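Local coordinates for protein DNA primase (Helicobacter pylori, PDB 4EHS) that synthesises short RNA primers for DNA replication and stimulates the DnaB helicase, which it binds through the C-terminal domain described here, at residues 29-32 with 33-37; 113-116 with 117-120. All coordinates share one frame; numbering follows the deposited sequence.

Contact 1 of 2, residues 29-32 with 33-37; sequences SLEF and LEKLV
Glu31 and Lys35, one helical turn apart, meet obliquely at the first turns of helix 30-43, and a water closes the gap between their charged ends. Their salt bridge is long, 4.0 Å from Glu31 OE2 to Lys35 NZ; the water donates to Glu31 OE2 and accepts from Lys35 NZ, each at 2.7 Å. Lys35 reaches this place by a bend in its chain at chi3 (-88°), which lays CE 3.8 Å from Glu31 CG, so the aliphatic parts of the two chains touch beside the long ion pair.

Leu30 and Glu34 pair differently: the carboxylate reaches back along the helix until OE2 stands 3.6 Å from Leu30 CG. With CG beside its own backbone N (chi1 -70°) and an extended chain beyond, Glu34 runs past the carbonyl of Leu30 to the loop, where OE2 accepts from Leu61 N and OE1 from His62 N. Two amide donors at a buried carboxylate would favour its ionised form. The third pair is apolar, Phe32 CE2 lying 4.1 Å from Leu36 CD2, with the methyl set obliquely to the ring.

Ser29 is the N-cap. Its OG accepts from Phe32 N at 2.9 Å, occupying an amide that the helix itself leaves without an i-4 carbonyl, while Ser29 O takes Leu33 N as the first of five successive i to i+4 backbone bonds, ending with Val37 N to Leu33 O.

Within the helicase-binding domain, Leu30 touches Arg110, Leu33 touches Glu99 and Leu102, and Leu36 touches Glu99, all of helix 96-117. Leu30 also meets His62 in the loop of residues 60-63, which Glu31, Glu34 and Lys35 border and which leads into helix 64-71.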
loop_
_atom_site.group_PDB
_atom_site.type_symbol
_atom_site.label_atom_id
_atom_site.label_comp_id
_atom_site.label_asym_id
_atom_site.label_seq_id
_atom_site.Cartn_x
_atom_site.Cartn_y
_atom_site.Cartn_z
ATOM N N SER A 29 -2.082 2.895 24.504
ATOM C CA SER A 29 -0.802 3.423 24.072
ATOM C C SER A 29 -0.479 2.776 22.711
ATOM O O SER A 29 -1.080 1.705 22.357
ATOM C CB SER A 29 0.327 3.082 25.059
ATOM O OG SER A 29 0.707 1.660 24.981
ATOM N N LEU A 30 0.408 3.418 21.928
ATOM C CA LEU A 30 0.720 2.835 20.653
ATOM C C LEU A 30 1.473 1.520 20.853
ATOM O O LEU A 30 1.237 0.554 20.126
ATOM C CB LEU A 30 1.528 3.810 19.780
ATOM C CG LEU A 30 1.841 3.356 18.365
ATOM C CD1 LEU A 30 0.545 3.295 17.605
ATOM C CD2 LEU A 30 2.924 4.333 17.803
ATOM N N GLU A 31 2.294 1.420 21.906
ATOM C CA GLU A 31 3.121 0.244 22.074
ATOM C C GLU A 31 2.164 -0.911 22.417
ATOM O O GLU A 31 2.295 -2.017 21.845
ATOM C CB GLU A 31 4.225 0.452 23.155
ATOM C CG GLU A 31 4.843 -0.873 23.547
ATOM C CD GLU A 31 6.173 -0.734 24.285
ATOM O OE1 GLU A 31 6.691 0.385 24.411
ATOM O OE2 GLU A 31 6.711 -1.760 24.706
ATOM N N PHE A 32 1.156 -0.640 23.255
ATOM C CA PHE A 32 0.172 -1.658 23.586
ATOM C C PHE A 32 -0.603 -2.074 22.312
ATOM O O PHE A 32 -0.862 -3.233 22.052
ATOM C CB PHE A 32 -0.844 -1.143 24.624
ATOM C CG PHE A 32 -1.859 -2.236 25.077
ATOM C CD1 PHE A 32 -1.538 -3.144 26.096
ATOM C CD2 PHE A 32 -3.087 -2.345 24.432
ATOM C CE1 PHE A 32 -2.484 -4.117 26.467
ATOM C CE2 PHE A 32 -4.039 -3.313 24.798
ATOM C CZ PHE A 32 -3.703 -4.202 25.808
ATOM N N LEU A 33 -1.016 -1.103 21.546
ATOM C CA LEU A 33 -1.765 -1.434 20.319
ATOM C C LEU A 33 -0.915 -2.244 19.329
ATOM O O LEU A 33 -1.450 -3.181 18.698
ATOM C CB LEU A 33 -2.197 -0.144 19.601
ATOM C CG LEU A 33 -3.053 -0.300 18.363
ATOM C CD1 LEU A 33 -4.332 -1.095 18.693
ATOM C CD2 LEU A 33 -3.437 1.096 17.824
ATOM N N GLU A 34 0.361 -1.927 19.170
ATOM C CA GLU A 34 1.213 -2.715 18.244
ATOM C C GLU A 34 1.354 -4.166 18.735
ATOM O O GLU A 34 1.302 -5.147 17.948
ATOM C CB GLU A 34 2.601 -2.085 18.157
ATOM C CG GLU A 34 2.534 -0.733 17.404
ATOM C CD GLU A 34 3.893 -0.168 17.075
ATOM O OE1 GLU A 34 4.898 -0.879 17.248
ATOM O OE2 GLU A 34 3.888 1.010 16.576
ATOM N N LYS A 35 1.516 -4.289 20.056
ATOM C CA LYS A 35 1.582 -5.650 20.651
ATOM C C LYS A 35 0.332 -6.444 20.396
ATOM O O LYS A 35 0.401 -7.669 20.106
ATOM C CB LYS A 35 1.824 -5.554 22.201
ATOM C CG LYS A 35 3.282 -5.243 22.481
ATOM C CD LYS A 35 3.529 -5.408 24.019
ATOM C CE LYS A 35 3.240 -4.150 24.737
ATOM N NZ LYS A 35 3.855 -4.137 26.143
ATOM N N LEU A 36 -0.795 -5.778 20.549
ATOM C CA LEU A 36 -2.112 -6.402 20.432
ATOM C C LEU A 36 -2.306 -6.905 19.029
ATOM O O LEU A 36 -2.690 -8.053 18.849
ATOM C CB LEU A 36 -3.225 -5.493 20.937
ATOM C CG LEU A 36 -4.645 -6.036 20.936
ATOM C CD1 LEU A 36 -4.743 -7.201 21.911
ATOM C CD2 LEU A 36 -5.597 -4.907 21.344
ATOM N N VAL A 37 -1.969 -6.042 18.073
ATOM C CA VAL A 37 -2.173 -6.356 16.656
ATOM C C VAL A 37 -1.294 -7.586 16.332
ATOM O O VAL A 37 -1.789 -8.555 15.730
ATOM C CB VAL A 37 -1.890 -5.110 15.767
ATOM C CG1 VAL A 37 -1.747 -5.567 14.324
ATOM C CG2 VAL A 37 -3.067 -4.119 15.821
HETATM O O HOH W 1 6.474 -4.281 25.658
#

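Contact 2 of 2, residues 113-116 with 117-120; sequences KEIP and KSSL
Between Ile115 and Ser118 the backbone makes its last tight turn at the C-terminal end of helix 96-117, then opens out at Ser118 (psi 175°) into the linker of a helical hairpin with helix 122-140. Pro116, whose N carries no hydrogen, kinks this final turn, and Lys117 N makes a weak bond to Glu114 O.

The carbonyl of Ile115 is gripped twice by a single residue. Ser118 OG donates to Ile115 O at 2.8 Å, in the carbonyl plane and on a lone pair, while Ser118 N reaches the same oxygen at 3.0 Å from above that plane, with a C=O...N angle of only 114°. The hydroxyl can do this because it sits between its own backbone N and carbonyl carbon (chi1 78°), on the side facing the helix end. Together the two bonds satisfy a carbonyl at the terminus and tie the start of the linker to it. The side chain of Ile115 packs on Lys125, Cys128 and Leu129 of helix 122-140; Lys125 NZ bonds in turn to the carbonyls of Ser118 and Leu120.

On the exposed surface Lys113 and Lys117 lie side by side and point the same way, their NZ atoms 4.1 Å apart. The like charges should repel, although the negative end of the helix dipole may ease this. The chain of Lys117 passes the outer end of the Lys113 carbonyl, with CE 3.3 Å from Lys113 O. Beyond the turn, Ser118 OG also accepts a weak bond from Leu120 N at 3.3 Å.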
loop_
_atom_site.group_PDB
_atom_site.type_symbol
_atom_site.label_atom_id
_atom_site.label_comp_id
_atom_site.label_asym_id
_atom_site.label_seq_id
_atom_site.Cartn_x
_atom_site.Cartn_y
_atom_site.Cartn_z
ATOM N N LYS A 113 0.207 15.451 10.952
ATOM C CA LYS A 113 1.221 16.337 11.612
ATOM C C LYS A 113 2.579 16.424 10.933
ATOM O O LYS A 113 3.211 17.502 10.904
ATOM C CB LYS A 113 1.502 15.883 13.050
ATOM C CG LYS A 113 0.355 16.034 14.025
ATOM C CD LYS A 113 0.905 15.801 15.434
ATOM C CE LYS A 113 1.840 16.931 15.878
ATOM N NZ LYS A 113 2.711 16.497 17.006
ATOM N N GLU A 114 3.058 15.294 10.435
ATOM C CA GLU A 114 4.411 15.193 9.951
ATOM C C GLU A 114 4.629 15.757 8.538
ATOM O O GLU A 114 5.683 16.320 8.246
ATOM C CB GLU A 114 4.843 13.736 9.967
ATOM C CG GLU A 114 4.931 13.164 11.382
ATOM C CD GLU A 114 5.416 11.710 11.430
ATOM O OE1 GLU A 114 6.143 11.268 10.493
ATOM O OE2 GLU A 114 5.075 10.997 12.413
ATOM N N ILE A 115 3.654 15.556 7.659
ATOM C CA ILE A 115 3.778 15.985 6.277
ATOM C C ILE A 115 4.090 17.503 6.176
ATOM O O ILE A 115 4.995 17.895 5.402
ATOM C CB ILE A 115 2.537 15.641 5.451
ATOM C CG1 ILE A 115 2.513 14.124 5.212
ATOM C CG2 ILE A 115 2.613 16.346 4.108
ATOM C CD1 ILE A 115 1.112 13.679 4.781
ATOM N N PRO A 116 3.352 18.332 6.903
ATOM C CA PRO A 116 3.713 19.790 6.696
ATOM C C PRO A 116 5.148 20.154 7.102
ATOM O O PRO A 116 5.719 21.100 6.548
ATOM C CB PRO A 116 2.721 20.542 7.585
ATOM C CG PRO A 116 1.584 19.578 7.801
ATOM C CD PRO A 116 2.164 18.184 7.753
ATOM N N LYS A 117 5.708 19.400 8.047
ATOM C CA LYS A 117 7.081 19.530 8.526
ATOM C C LYS A 117 8.106 18.888 7.624
ATOM O O LYS A 117 9.308 19.095 7.786
ATOM C CB LYS A 117 7.229 18.970 9.947
ATOM C CG LYS A 117 6.504 19.801 10.980
ATOM C CD LYS A 117 6.326 19.058 12.294
ATOM C CE LYS A 117 4.982 19.454 12.927
ATOM N NZ LYS A 117 4.614 18.775 14.211
ATOM N N SER A 118 7.662 18.097 6.655
ATOM C CA SER A 118 8.606 17.329 5.830
ATOM C C SER A 118 9.315 18.129 4.717
ATOM O O SER A 118 8.985 19.307 4.483
ATOM C CB SER A 118 7.857 16.148 5.219
ATOM O OG SER A 118 7.080 16.598 4.106
ATOM N N SER A 119 10.265 17.479 4.021
ATOM C CA SER A 119 10.995 18.087 2.909
ATOM C C SER A 119 10.285 17.915 1.574
ATOM O O SER A 119 10.796 18.375 0.562
ATOM C CB SER A 119 12.383 17.433 2.743
ATOM O OG SER A 119 13.138 17.535 3.936
ATOM N N LEU A 120 9.135 17.238 1.563
ATOM C CA LEU A 120 8.448 16.892 0.298
ATOM C C LEU A 120 8.116 18.103 -0.521
ATOM O O LEU A 120 7.848 19.174 0.030
ATOM C CB LEU A 120 7.191 16.112 0.574
ATOM C CG LEU A 120 7.361 14.721 1.142
ATOM C CD1 LEU A 120 6.012 14.287 1.681
ATOM C CD2 LEU A 120 7.842 13.750 0.050
#

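How the contacts relate
Both contacts are local turns at helix ends within the helicase-binding domain, contact 1 at the start of helix 30-43 and contact 2, later in the chain, at the finish of helix 96-117. Their centres lie 25 Å apart and their nearest atoms about 9 Å, without touching. Helix 96-117 nevertheless joins them: it packs against the leucines of contact 1 along its length and ends in contact 2, where the chain turns back into helix 122-140. The centre of contact 1 lies about 9 Å from the centre of the chain, that of contact 2 about 20 Å. The long helix thus carries the hairpin turn away from the body of the domain that binds DnaB.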